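Long-range contacts in inosine-uridine preferring nucleoside hydrolase family protein (Bacillus anthracis, PDB 2C40), which belongs to the inosine-uridine preferring nucleoside hydrolase family and holds a calcium ion and alpha-D-ribofuranose in its pocket: residues Pro36-Ala47 and Lys75-Asp85; Lys103-Glu111 and Asp130-Ile141. All coordinates share one frame; numbering follows the deposited sequence.

How the contacts relate
Both contacts belong to one nucleoside hydrolase family fold, a mixed sheet flanked by helices. Contact 1 closes along the chain before contact 2 opens. Their centres lie 23 Å apart, and their nearest atoms are about 6 Å from each other without touching. Contact 1 borders the ligand pocket: it holds Asp38, which meets alpha-D-ribofuranose and whose side chain is about 5 Å from the calcium ion. Contact 2 stands farther back. The side chain of Asp130 is about 12 Å from the calcium ion and about 14 Å from the ribofuranose. Pro36-Ala47 follows strand 27-34, whereas the helices of contact 2 flank strand 120-124 in sequence.

Contact 1: Pro36-Ala47 and Lys75-Asp85; sequences PADCYLEPAMSA and KDWRMHAFYVD. With RIB (alpha-D-ribofuranose), chain D.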
loop_
_atom_site.group_PDB
_atom_site.type_symbol
_atom_site.label_atom_id
_atom_site.label_comp_id
_atom_site.label_asym_id
_atom_site.label_seq_id
_atom_site.Cartn_x
_atom_site.Cartn_y
_atom_site.Cartn_z
ATOM N N PRO A 36 -2.858 -17.318 -9.448
ATOM C CA PRO A 36 -1.955 -16.174 -9.562
ATOM C C PRO A 36 -2.254 -15.215 -10.748
ATOM O O PRO A 36 -1.419 -15.000 -11.620
ATOM C CB PRO A 36 -0.573 -16.869 -9.647
ATOM C CG PRO A 36 -0.831 -18.077 -10.395
ATOM C CD PRO A 36 -2.189 -18.571 -9.866
ATOM N N ALA A 37 -3.445 -14.624 -10.748
ATOM C CA ALA A 37 -3.878 -13.776 -11.846
ATOM C C ALA A 37 -3.627 -12.320 -11.423
ATOM O O ALA A 37 -2.597 -11.752 -11.791
ATOM C CB ALA A 37 -5.326 -14.046 -12.204
ATOM N N ASP A 38 -4.513 -11.730 -10.626
ATOM C CA ASP A 38 -4.267 -10.375 -10.107
ATOM C C ASP A 38 -3.441 -10.389 -8.816
ATOM O O ASP A 38 -3.684 -9.624 -7.890
ATOM C CB ASP A 38 -5.584 -9.682 -9.888
ATOM C CG ASP A 38 -5.452 -8.207 -9.758
ATOM O OD1 ASP A 38 -6.421 -7.644 -9.243
ATOM O OD2 ASP A 38 -4.410 -7.632 -10.120
ATOM N N CYS A 39 -2.499 -11.310 -8.754
ATOM C CA CYS A 39 -1.657 -11.486 -7.590
ATOM C C CYS A 39 -0.447 -12.323 -7.968
ATOM O O CYS A 39 -0.451 -13.008 -8.970
ATOM C CB CYS A 39 -2.400 -12.165 -6.426
ATOM S SG CYS A 39 -2.685 -13.972 -6.535
ATOM N N TYR A 40 0.591 -12.200 -7.154
ATOM C CA TYR A 40 1.655 -13.164 -7.082
ATOM C C TYR A 40 1.230 -14.267 -6.113
ATOM O O TYR A 40 0.626 -14.012 -5.099
ATOM C CB TYR A 40 2.950 -12.478 -6.646
ATOM C CG TYR A 40 3.559 -11.621 -7.744
ATOM C CD1 TYR A 40 3.138 -10.298 -7.967
ATOM C CD2 TYR A 40 4.514 -12.146 -8.591
ATOM C CE1 TYR A 40 3.688 -9.534 -9.001
ATOM C CE2 TYR A 40 5.087 -11.378 -9.603
ATOM C CZ TYR A 40 4.673 -10.075 -9.794
ATOM O OH TYR A 40 5.262 -9.363 -10.803
ATOM N N LEU A 41 1.539 -15.510 -6.450
ATOM C CA LEU A 41 0.997 -16.659 -5.718
ATOM C C LEU A 41 1.401 -16.727 -4.245
ATOM O O LEU A 41 0.589 -17.044 -3.376
ATOM C CB LEU A 41 1.412 -17.955 -6.414
ATOM C CG LEU A 41 0.782 -19.262 -5.907
ATOM C CD1 LEU A 41 -0.759 -19.307 -6.063
ATOM C CD2 LEU A 41 1.490 -20.390 -6.670
ATOM N N GLU A 42 2.668 -16.487 -3.967
ATOM C CA GLU A 42 3.165 -16.636 -2.594
ATOM C C GLU A 42 2.519 -15.725 -1.549
ATOM O O GLU A 42 1.975 -16.225 -0.580
ATOM C CB GLU A 42 4.682 -16.559 -2.552
ATOM C CG GLU A 42 5.312 -17.784 -3.251
ATOM C CD GLU A 42 4.854 -19.142 -2.621
ATOM O OE1 GLU A 42 5.179 -19.373 -1.431
ATOM O OE2 GLU A 42 4.143 -19.957 -3.304
ATOM N N PRO A 43 2.535 -14.380 -1.745
ATOM C CA PRO A 43 1.823 -13.531 -0.765
ATOM C C PRO A 43 0.326 -13.771 -0.651
ATOM O O PRO A 43 -0.235 -13.548 0.412
ATOM C CB PRO A 43 2.113 -12.097 -1.268
ATOM C CG PRO A 43 2.339 -12.270 -2.697
ATOM C CD PRO A 43 3.176 -13.544 -2.765
ATOM N N ALA A 44 -0.335 -14.173 -1.733
ATOM C CA ALA A 44 -1.764 -14.437 -1.720
ATOM C C ALA A 44 -2.103 -15.736 -0.933
ATOM O O ALA A 44 -3.132 -15.815 -0.196
ATOM C CB ALA A 44 -2.275 -14.552 -3.172
ATOM N N MET A 45 -1.276 -16.764 -1.151
ATOM C CA MET A 45 -1.374 -18.000 -0.381
ATOM C C MET A 45 -1.193 -17.696 1.069
ATOM O O MET A 45 -2.056 -18.042 1.856
ATOM C CB MET A 45 -0.300 -18.996 -0.807
ATOM C CG MET A 45 -0.629 -19.673 -2.050
ATOM S SD MET A 45 -2.069 -20.763 -1.863
ATOM C CE MET A 45 -2.353 -20.765 -3.555
ATOM N N SER A 46 -0.077 -17.023 1.430
ATOM C CA SER A 46 0.175 -16.728 2.859
ATOM C C SER A 46 -0.956 -15.918 3.436
ATOM O O SER A 46 -1.448 -16.251 4.494
ATOM C CB SER A 46 1.431 -15.910 3.139
ATOM O OG SER A 46 2.521 -16.347 2.397
ATOM N N ALA A 47 -1.333 -14.825 2.764
ATOM C CA ALA A 47 -2.391 -13.940 3.278
ATOM C C ALA A 47 -3.710 -14.678 3.543
ATOM O O ALA A 47 -4.341 -14.468 4.607
ATOM C CB ALA A 47 -2.612 -12.718 2.330
ATOM N N LYS A 75 1.423 -5.538 -13.589
ATOM C CA LYS A 75 2.236 -5.872 -12.422
ATOM C C LYS A 75 1.793 -5.109 -11.181
ATOM O O LYS A 75 1.771 -5.663 -10.086
ATOM C CB LYS A 75 3.705 -5.616 -12.668
ATOM C CG LYS A 75 4.597 -6.157 -11.513
ATOM C CD LYS A 75 5.939 -5.502 -11.443
ATOM C CE LYS A 75 7.025 -6.522 -11.676
ATOM N NZ LYS A 75 8.354 -6.111 -11.207
ATOM N N ASP A 76 1.478 -3.828 -11.322
ATOM C CA ASP A 76 1.292 -2.978 -10.108
ATOM C C ASP A 76 0.043 -3.377 -9.326
ATOM O O ASP A 76 0.040 -3.314 -8.110
ATOM C CB ASP A 76 1.383 -1.460 -10.403
ATOM N N TRP A 77 -0.983 -3.864 -10.018
ATOM C CA TRP A 77 -2.169 -4.442 -9.354
ATOM C C TRP A 77 -1.814 -5.734 -8.604
ATOM O O TRP A 77 -2.240 -5.983 -7.474
ATOM C CB TRP A 77 -3.211 -4.788 -10.414
ATOM C CG TRP A 77 -3.780 -3.621 -11.154
ATOM C CD1 TRP A 77 -3.301 -2.317 -11.178
ATOM C CD2 TRP A 77 -4.923 -3.649 -12.028
ATOM N NE1 TRP A 77 -4.103 -1.555 -12.003
ATOM C CE2 TRP A 77 -5.104 -2.345 -12.524
ATOM C CE3 TRP A 77 -5.813 -4.655 -12.425
ATOM C CZ2 TRP A 77 -6.133 -2.026 -13.411
ATOM C CZ3 TRP A 77 -6.836 -4.337 -13.294
ATOM C CH2 TRP A 77 -6.991 -3.038 -13.780
ATOM N N ARG A 78 -0.981 -6.532 -9.240
ATOM C CA ARG A 78 -0.567 -7.825 -8.686
ATOM C C ARG A 78 0.218 -7.794 -7.352
ATOM O O ARG A 78 0.260 -8.799 -6.629
ATOM C CB ARG A 78 0.247 -8.581 -9.747
ATOM C CG ARG A 78 -0.532 -8.803 -11.040
ATOM C CD ARG A 78 0.292 -9.650 -11.967
ATOM N NE ARG A 78 0.522 -10.942 -11.347
ATOM C CZ ARG A 78 1.443 -11.831 -11.733
ATOM N NH1 ARG A 78 2.239 -11.579 -12.753
ATOM N NH2 ARG A 78 1.571 -12.977 -11.091
ATOM N N MET A 79 0.825 -6.664 -7.034
ATOM C CA MET A 79 1.637 -6.518 -5.829
ATOM C C MET A 79 0.826 -6.478 -4.531
ATOM O O MET A 79 1.374 -6.682 -3.457
ATOM C CB MET A 79 2.457 -5.209 -5.910
ATOM C CG MET A 79 3.572 -5.179 -6.944
ATOM S SD MET A 79 4.841 -6.457 -6.782
ATOM C CE MET A 79 5.959 -5.810 -5.532
ATOM N N HIS A 80 -0.467 -6.191 -4.623
ATOM C CA HIS A 80 -1.278 -5.787 -3.465
ATOM C C HIS A 80 -1.313 -6.807 -2.322
ATOM O O HIS A 80 -1.354 -6.416 -1.116
ATOM C CB HIS A 80 -2.690 -5.432 -3.922
ATOM C CG HIS A 80 -2.770 -4.139 -4.670
ATOM N ND1 HIS A 80 -3.928 -3.688 -5.256
ATOM C CD2 HIS A 80 -1.815 -3.221 -4.964
ATOM C CE1 HIS A 80 -3.704 -2.517 -5.830
ATOM N NE2 HIS A 80 -2.428 -2.207 -5.663
ATOM N N ALA A 81 -1.241 -8.092 -2.694
ATOM C CA ALA A 81 -1.152 -9.200 -1.736
ATOM C C ALA A 81 0.056 -9.123 -0.840
ATOM O O ALA A 81 -0.056 -9.504 0.315
ATOM C CB ALA A 81 -1.170 -10.557 -2.480
ATOM N N PHE A 82 1.207 -8.652 -1.365
ATOM C CA PHE A 82 2.417 -8.457 -0.561
ATOM C C PHE A 82 2.132 -7.584 0.629
ATOM O O PHE A 82 2.550 -7.867 1.738
ATOM C CB PHE A 82 3.575 -7.879 -1.376
ATOM C CG PHE A 82 4.193 -8.869 -2.342
ATOM C CD1 PHE A 82 3.908 -8.821 -3.707
ATOM C CD2 PHE A 82 5.029 -9.887 -1.871
ATOM C CE1 PHE A 82 4.466 -9.734 -4.593
ATOM C CE2 PHE A 82 5.611 -10.811 -2.752
ATOM C CZ PHE A 82 5.326 -10.737 -4.114
ATOM N N TYR A 83 1.324 -6.559 0.409
ATOM C CA TYR A 83 1.006 -5.603 1.423
ATOM C C TYR A 83 0.052 -6.178 2.411
ATOM O O TYR A 83 0.296 -6.057 3.601
ATOM C CB TYR A 83 0.498 -4.285 0.811
ATOM C CG TYR A 83 1.311 -3.847 -0.411
ATOM C CD1 TYR A 83 0.686 -3.290 -1.534
ATOM C CD2 TYR A 83 2.687 -4.071 -0.478
ATOM C CE1 TYR A 83 1.430 -2.915 -2.657
ATOM C CE2 TYR A 83 3.442 -3.715 -1.607
ATOM C CZ TYR A 83 2.805 -3.143 -2.682
ATOM O OH TYR A 83 3.541 -2.769 -3.774
ATOM N N VAL A 84 -1.013 -6.835 1.958
ATOM C CA VAL A 84 -1.962 -7.411 2.898
ATOM C C VAL A 84 -1.277 -8.470 3.788
ATOM O O VAL A 84 -1.469 -8.458 5.004
ATOM C CB VAL A 84 -3.202 -8.008 2.203
ATOM C CG1 VAL A 84 -4.105 -8.683 3.223
ATOM C CG2 VAL A 84 -3.952 -6.909 1.455
ATOM N N ASP A 85 -0.442 -9.311 3.180
ATOM C CA ASP A 85 0.351 -10.371 3.883
ATOM C C ASP A 85 1.298 -9.825 4.936
ATOM O O ASP A 85 1.603 -10.491 5.963
ATOM C CB ASP A 85 1.183 -11.118 2.838
ATOM C CG ASP A 85 1.884 -12.307 3.397
ATOM O OD1 ASP A 85 1.233 -13.024 4.197
ATOM O OD2 ASP A 85 3.072 -12.494 3.051
HETATM O O5 RIB D . -12.060 -6.936 -13.484
HETATM C C5 RIB D . -12.274 -6.797 -12.051
HETATM C C4 RIB D . -11.323 -7.761 -11.338
HETATM O O4 RIB D . -9.985 -7.285 -11.590
HETATM C C3 RIB D . -11.480 -7.965 -9.817
HETATM O O3 RIB D . -11.993 -9.317 -9.580
HETATM C C2 RIB D . -10.069 -7.601 -9.173
HETATM O O2 RIB D . -9.362 -8.456 -8.160
HETATM C C1 RIB D . -9.155 -7.368 -10.403
HETATM O O HOH W 1 -2.502 -8.842 -5.351
#
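The guanidinium of Arg78 lies flat over one face of the Tyr40 ring. The planes are 6° apart, and CZ of Arg78 stands 4.1 Å from the Tyr40 ring centroid, a cation-pi stack. The Arg78 chain bends at chi3 (62°), which turns the group back over the loop. There Arg78 NH2 gives a hydrogen bond of 2.9 Å to Cys39 O, in the guanidinium plane but above the carbonyl plane. Arg78 NE adds a weak bond to the same oxygen. Together they probably help to hold the guanidinium flat on the ring. At the ring edge, Tyr40 OH meets Lys75 CG at 3.4 Å. Met79 SD makes an oblique Met-aromatic contact with the Tyr40 ring.

Pro43 CG sits over the centre of the Phe82 ring, 3.5 Å from its centroid, as a CH-pi contact. Phe82 also packs on Pro232 of the second subunit. Asp85 OD1 touches Ser46 CB and forms a salt bridge with Lys50. Helices 41-47 and 80-85 run at 35° to each other. Asp38 OD2 meets Trp77 CB at 3.1 Å, while Asp38 OD1 reaches ribofuranose C1 at 3.0 Å. The loop before helix 41-47 thus gives Asp38 to this nucleoside hydrolase's ribofuranose pocket.

Contact 2: Lys103-Glu111 and Asp130-Ile141; sequences KPAHHHLIE and DLARALYEAPII
His107 NE2 donates a hydrogen bond of 2.9 Å to Glu137 OE1. This His-carboxylate bond joins two helices of the nucleoside hydrolase fold, 105-111 and 130-137, which cross at -60° beside strand 120-124. The carboxylate oxygen uses its syn lone pair and lies close to the His107 ring plane. The ring and carboxylate planes are nearly perpendicular. The bond is bent, with 140° at the hydrogen.

His106 is a knob in a hole made by Asp130, Arg133, Ala134 and Glu137. Its CG lies between the backbone N and the carbonyl carbon (chi1 64°), which directs the ring into that hole. The Arg133 guanidinium stacks on one face, with centres 3.7 Å apart. The His107 ring meets the opposite face through CD2. Glu137 OE2 approaches the His106 edge, 3.2 Å from CE1. The ring is therefore held between two flat groups, with a carboxylate at its rim. Outside the pair, Ser67 OG is hydrogen-bonded to both Arg133 NH2 and Asp130 OD1, and Ser65 also bonds Asp130 OD1. These bonds tie the polar end of the contact to the loop after strand 62-64.

The other end is apolar. Leu109 CD2 rests against Ala134 CB at 4.1 Å, and both Leu109 and Leu131 pack on Leu122 and Phe124 of the sheet. The Ile110 and Ile141 side chains cross at about a right angle, but their closeness is doubtful, since the Ile141 torsions are unusual. Ile110 CD1 reaches past Ala134 to Ala138 CB at 3.7 Å.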
loop_
_atom_site.group_PDB
_atom_site.type_symbol
_atom_site.label_atom_id
_atom_site.label_comp_id
_atom_site.label_asym_id
_atom_site.label_seq_id
_atom_site.Cartn_x
_atom_site.Cartn_y
_atom_site.Cartn_z
ATOM N N LYS A 103 -2.771 -31.107 -3.457
ATOM C CA LYS A 103 -3.076 -30.987 -4.901
ATOM C C LYS A 103 -3.174 -29.578 -5.428
ATOM O O LYS A 103 -3.543 -28.660 -4.698
ATOM C CB LYS A 103 -4.407 -31.671 -5.245
ATOM N N PRO A 104 -2.881 -29.397 -6.721
ATOM C CA PRO A 104 -3.126 -28.102 -7.334
ATOM C C PRO A 104 -4.634 -27.771 -7.345
ATOM O O PRO A 104 -5.479 -28.716 -7.324
ATOM C CB PRO A 104 -2.571 -28.272 -8.763
ATOM C CG PRO A 104 -2.473 -29.714 -8.985
ATOM C CD PRO A 104 -2.264 -30.350 -7.663
ATOM N N ALA A 105 -4.956 -26.477 -7.424
ATOM C CA ALA A 105 -6.331 -26.001 -7.262
ATOM C C ALA A 105 -7.396 -26.737 -8.097
ATOM O O ALA A 105 -8.446 -27.070 -7.579
ATOM C CB ALA A 105 -6.395 -24.483 -7.557
ATOM N N HIS A 106 -7.137 -26.999 -9.375
ATOM C CA HIS A 106 -8.154 -27.654 -10.220
ATOM C C HIS A 106 -8.464 -29.078 -9.781
ATOM O O HIS A 106 -9.618 -29.482 -9.814
ATOM C CB HIS A 106 -7.802 -27.599 -11.702
ATOM C CG HIS A 106 -6.550 -28.346 -12.075
ATOM N ND1 HIS A 106 -6.542 -29.368 -13.005
ATOM C CD2 HIS A 106 -5.271 -28.198 -11.679
ATOM C CE1 HIS A 106 -5.307 -29.817 -13.156
ATOM N NE2 HIS A 106 -4.520 -29.124 -12.357
ATOM N N HIS A 107 -7.425 -29.807 -9.353
ATOM C CA HIS A 107 -7.571 -31.119 -8.772
ATOM C C HIS A 107 -8.195 -31.085 -7.390
ATOM O O HIS A 107 -9.056 -31.898 -7.066
ATOM C CB HIS A 107 -6.214 -31.811 -8.700
ATOM C CG HIS A 107 -5.730 -32.328 -10.017
ATOM N ND1 HIS A 107 -4.495 -32.910 -10.170
ATOM C CD2 HIS A 107 -6.303 -32.342 -11.241
ATOM C CE1 HIS A 107 -4.345 -33.307 -11.419
ATOM N NE2 HIS A 107 -5.423 -32.962 -12.094
ATOM N N HIS A 108 -7.765 -30.126 -6.595
ATOM C CA HIS A 108 -8.363 -29.882 -5.288
ATOM C C HIS A 108 -9.876 -29.640 -5.404
ATOM O O HIS A 108 -10.677 -30.159 -4.626
ATOM C CB HIS A 108 -7.652 -28.684 -4.661
ATOM C CG HIS A 108 -8.126 -28.335 -3.296
ATOM N ND1 HIS A 108 -8.759 -27.133 -3.006
ATOM C CD2 HIS A 108 -8.048 -29.015 -2.131
ATOM C CE1 HIS A 108 -9.045 -27.095 -1.718
ATOM N NE2 HIS A 108 -8.642 -28.233 -1.165
ATOM N N LEU A 109 -10.250 -28.823 -6.373
ATOM C CA LEU A 109 -11.640 -28.497 -6.601
ATOM C C LEU A 109 -12.455 -29.770 -6.907
ATOM O O LEU A 109 -13.507 -30.005 -6.310
ATOM C CB LEU A 109 -11.721 -27.467 -7.726
ATOM C CG LEU A 109 -13.035 -27.106 -8.429
ATOM C CD1 LEU A 109 -14.102 -26.813 -7.467
ATOM C CD2 LEU A 109 -12.733 -25.874 -9.260
ATOM N N ILE A 110 -11.935 -30.604 -7.805
ATOM C CA ILE A 110 -12.590 -31.869 -8.185
ATOM C C ILE A 110 -12.810 -32.750 -6.967
ATOM O O ILE A 110 -13.929 -33.236 -6.731
ATOM C CB ILE A 110 -11.762 -32.641 -9.292
ATOM C CG1 ILE A 110 -11.794 -31.880 -10.624
ATOM C CG2 ILE A 110 -12.264 -34.065 -9.520
ATOM C CD1 ILE A 110 -10.786 -32.374 -11.674
ATOM N N GLU A 111 -11.742 -32.963 -6.197
ATOM C CA GLU A 111 -11.768 -33.909 -5.069
ATOM C C GLU A 111 -12.687 -33.384 -3.956
ATOM O O GLU A 111 -13.416 -34.163 -3.358
ATOM C CB GLU A 111 -10.367 -34.173 -4.513
ATOM C CG GLU A 111 -9.533 -35.167 -5.308
ATOM N N ASP A 130 -9.027 -22.384 -13.410
ATOM C CA ASP A 130 -9.021 -23.603 -12.545
ATOM C C ASP A 130 -10.312 -24.434 -12.724
ATOM O O ASP A 130 -10.293 -25.684 -12.638
ATOM C CB ASP A 130 -8.843 -23.278 -11.045
ATOM C CG ASP A 130 -7.425 -22.817 -10.672
ATOM O OD1 ASP A 130 -6.429 -23.237 -11.299
ATOM O OD2 ASP A 130 -7.316 -22.028 -9.696
ATOM N N LEU A 131 -11.440 -23.755 -12.942
ATOM C CA LEU A 131 -12.694 -24.448 -13.224
ATOM C C LEU A 131 -12.786 -25.052 -14.641
ATOM O O LEU A 131 -13.296 -26.153 -14.826
ATOM C CB LEU A 131 -13.894 -23.533 -12.938
ATOM C CG LEU A 131 -15.311 -24.059 -13.237
ATOM C CD1 LEU A 131 -15.680 -25.282 -12.416
ATOM C CD2 LEU A 131 -16.345 -22.967 -13.035
ATOM N N ALA A 132 -12.379 -24.316 -15.652
ATOM C CA ALA A 132 -12.345 -24.834 -17.023
ATOM C C ALA A 132 -11.603 -26.133 -17.048
ATOM O O ALA A 132 -12.032 -27.140 -17.641
ATOM C CB ALA A 132 -11.638 -23.795 -17.937
ATOM N N ARG A 133 -10.471 -26.098 -16.375
ATOM C CA ARG A 133 -9.555 -27.217 -16.297
ATOM C C ARG A 133 -10.128 -28.413 -15.534
ATOM O O ARG A 133 -10.000 -29.510 -15.990
ATOM C CB ARG A 133 -8.261 -26.716 -15.678
ATOM C CG ARG A 133 -7.112 -27.606 -15.894
ATOM C CD ARG A 133 -5.863 -26.808 -16.400
ATOM N NE ARG A 133 -5.267 -26.063 -15.326
ATOM C CZ ARG A 133 -4.142 -26.395 -14.695
ATOM N NH1 ARG A 133 -3.410 -27.458 -15.046
ATOM N NH2 ARG A 133 -3.716 -25.607 -13.719
ATOM N N ALA A 134 -10.750 -28.156 -14.390
ATOM C CA ALA A 134 -11.525 -29.122 -13.607
ATOM C C ALA A 134 -12.570 -29.826 -14.458
ATOM O O ALA A 134 -12.666 -31.049 -14.470
ATOM C CB ALA A 134 -12.238 -28.392 -12.417
ATOM N N LEU A 135 -13.303 -29.028 -15.214
ATOM C CA LEU A 135 -14.354 -29.525 -16.101
ATOM C C LEU A 135 -13.822 -30.348 -17.258
ATOM O O LEU A 135 -14.380 -31.394 -17.619
ATOM C CB LEU A 135 -15.140 -28.343 -16.635
ATOM C CG LEU A 135 -15.972 -27.628 -15.559
ATOM C CD1 LEU A 135 -16.338 -26.262 -16.068
ATOM C CD2 LEU A 135 -17.242 -28.451 -15.215
ATOM N N TYR A 136 -12.712 -29.906 -17.818
ATOM C CA TYR A 136 -12.099 -30.646 -18.919
ATOM C C TYR A 136 -11.693 -32.067 -18.472
ATOM O O TYR A 136 -11.976 -33.034 -19.146
ATOM C CB TYR A 136 -10.945 -29.860 -19.526
ATOM C CG TYR A 136 -10.253 -30.680 -20.547
ATOM C CD1 TYR A 136 -8.979 -31.234 -20.276
ATOM C CD2 TYR A 136 -10.882 -31.005 -21.757
ATOM C CE1 TYR A 136 -8.337 -32.039 -21.202
ATOM C CE2 TYR A 136 -10.221 -31.825 -22.702
ATOM C CZ TYR A 136 -8.948 -32.329 -22.410
ATOM O OH TYR A 136 -8.265 -33.167 -23.296
ATOM N N GLU A 137 -11.096 -32.176 -17.296
ATOM C CA GLU A 137 -10.617 -33.462 -16.795
ATOM C C GLU A 137 -11.692 -34.336 -16.163
ATOM O O GLU A 137 -11.671 -35.562 -16.294
ATOM C CB GLU A 137 -9.520 -33.230 -15.782
ATOM C CG GLU A 137 -8.336 -32.582 -16.422
ATOM C CD GLU A 137 -7.210 -32.292 -15.467
ATOM O OE1 GLU A 137 -7.072 -33.036 -14.468
ATOM O OE2 GLU A 137 -6.436 -31.341 -15.756
ATOM N N ALA A 138 -12.633 -33.704 -15.480
ATOM C CA ALA A 138 -13.681 -34.418 -14.751
ATOM C C ALA A 138 -15.033 -33.727 -14.917
ATOM O O ALA A 138 -15.526 -33.090 -13.997
ATOM C CB ALA A 138 -13.320 -34.511 -13.279
ATOM N N PRO A 139 -15.645 -33.840 -16.093
ATOM C CA PRO A 139 -16.953 -33.187 -16.265
ATOM C C PRO A 139 -18.118 -33.695 -15.361
ATOM O O PRO A 139 -19.144 -32.982 -15.219
ATOM C CB PRO A 139 -17.295 -33.433 -17.737
ATOM C CG PRO A 139 -16.403 -34.536 -18.194
ATOM C CD PRO A 139 -15.202 -34.566 -17.293
ATOM N N ILE A 140 -17.964 -34.881 -14.758
ATOM C CA ILE A 140 -18.915 -35.390 -13.743
ATOM C C ILE A 140 -19.236 -34.335 -12.665
ATOM O O ILE A 140 -20.302 -34.321 -12.070
ATOM C CB ILE A 140 -18.337 -36.661 -13.030
ATOM C CG1 ILE A 140 -19.390 -37.332 -12.157
ATOM C CG2 ILE A 140 -17.011 -36.324 -12.252
ATOM C CD1 ILE A 140 -18.910 -38.556 -11.463
ATOM N N ILE A 141 -18.292 -33.450 -12.446
ATOM C CA ILE A 141 -18.381 -32.386 -11.467
ATOM C C ILE A 141 -19.587 -31.423 -11.671
ATOM O O ILE A 141 -20.119 -30.849 -10.711
ATOM C CB ILE A 141 -17.025 -31.641 -11.514
ATOM C CG1 ILE A 141 -16.346 -31.697 -10.173
ATOM C CG2 ILE A 141 -17.065 -30.293 -12.239
ATOM C CD1 ILE A 141 -15.423 -32.840 -10.108
#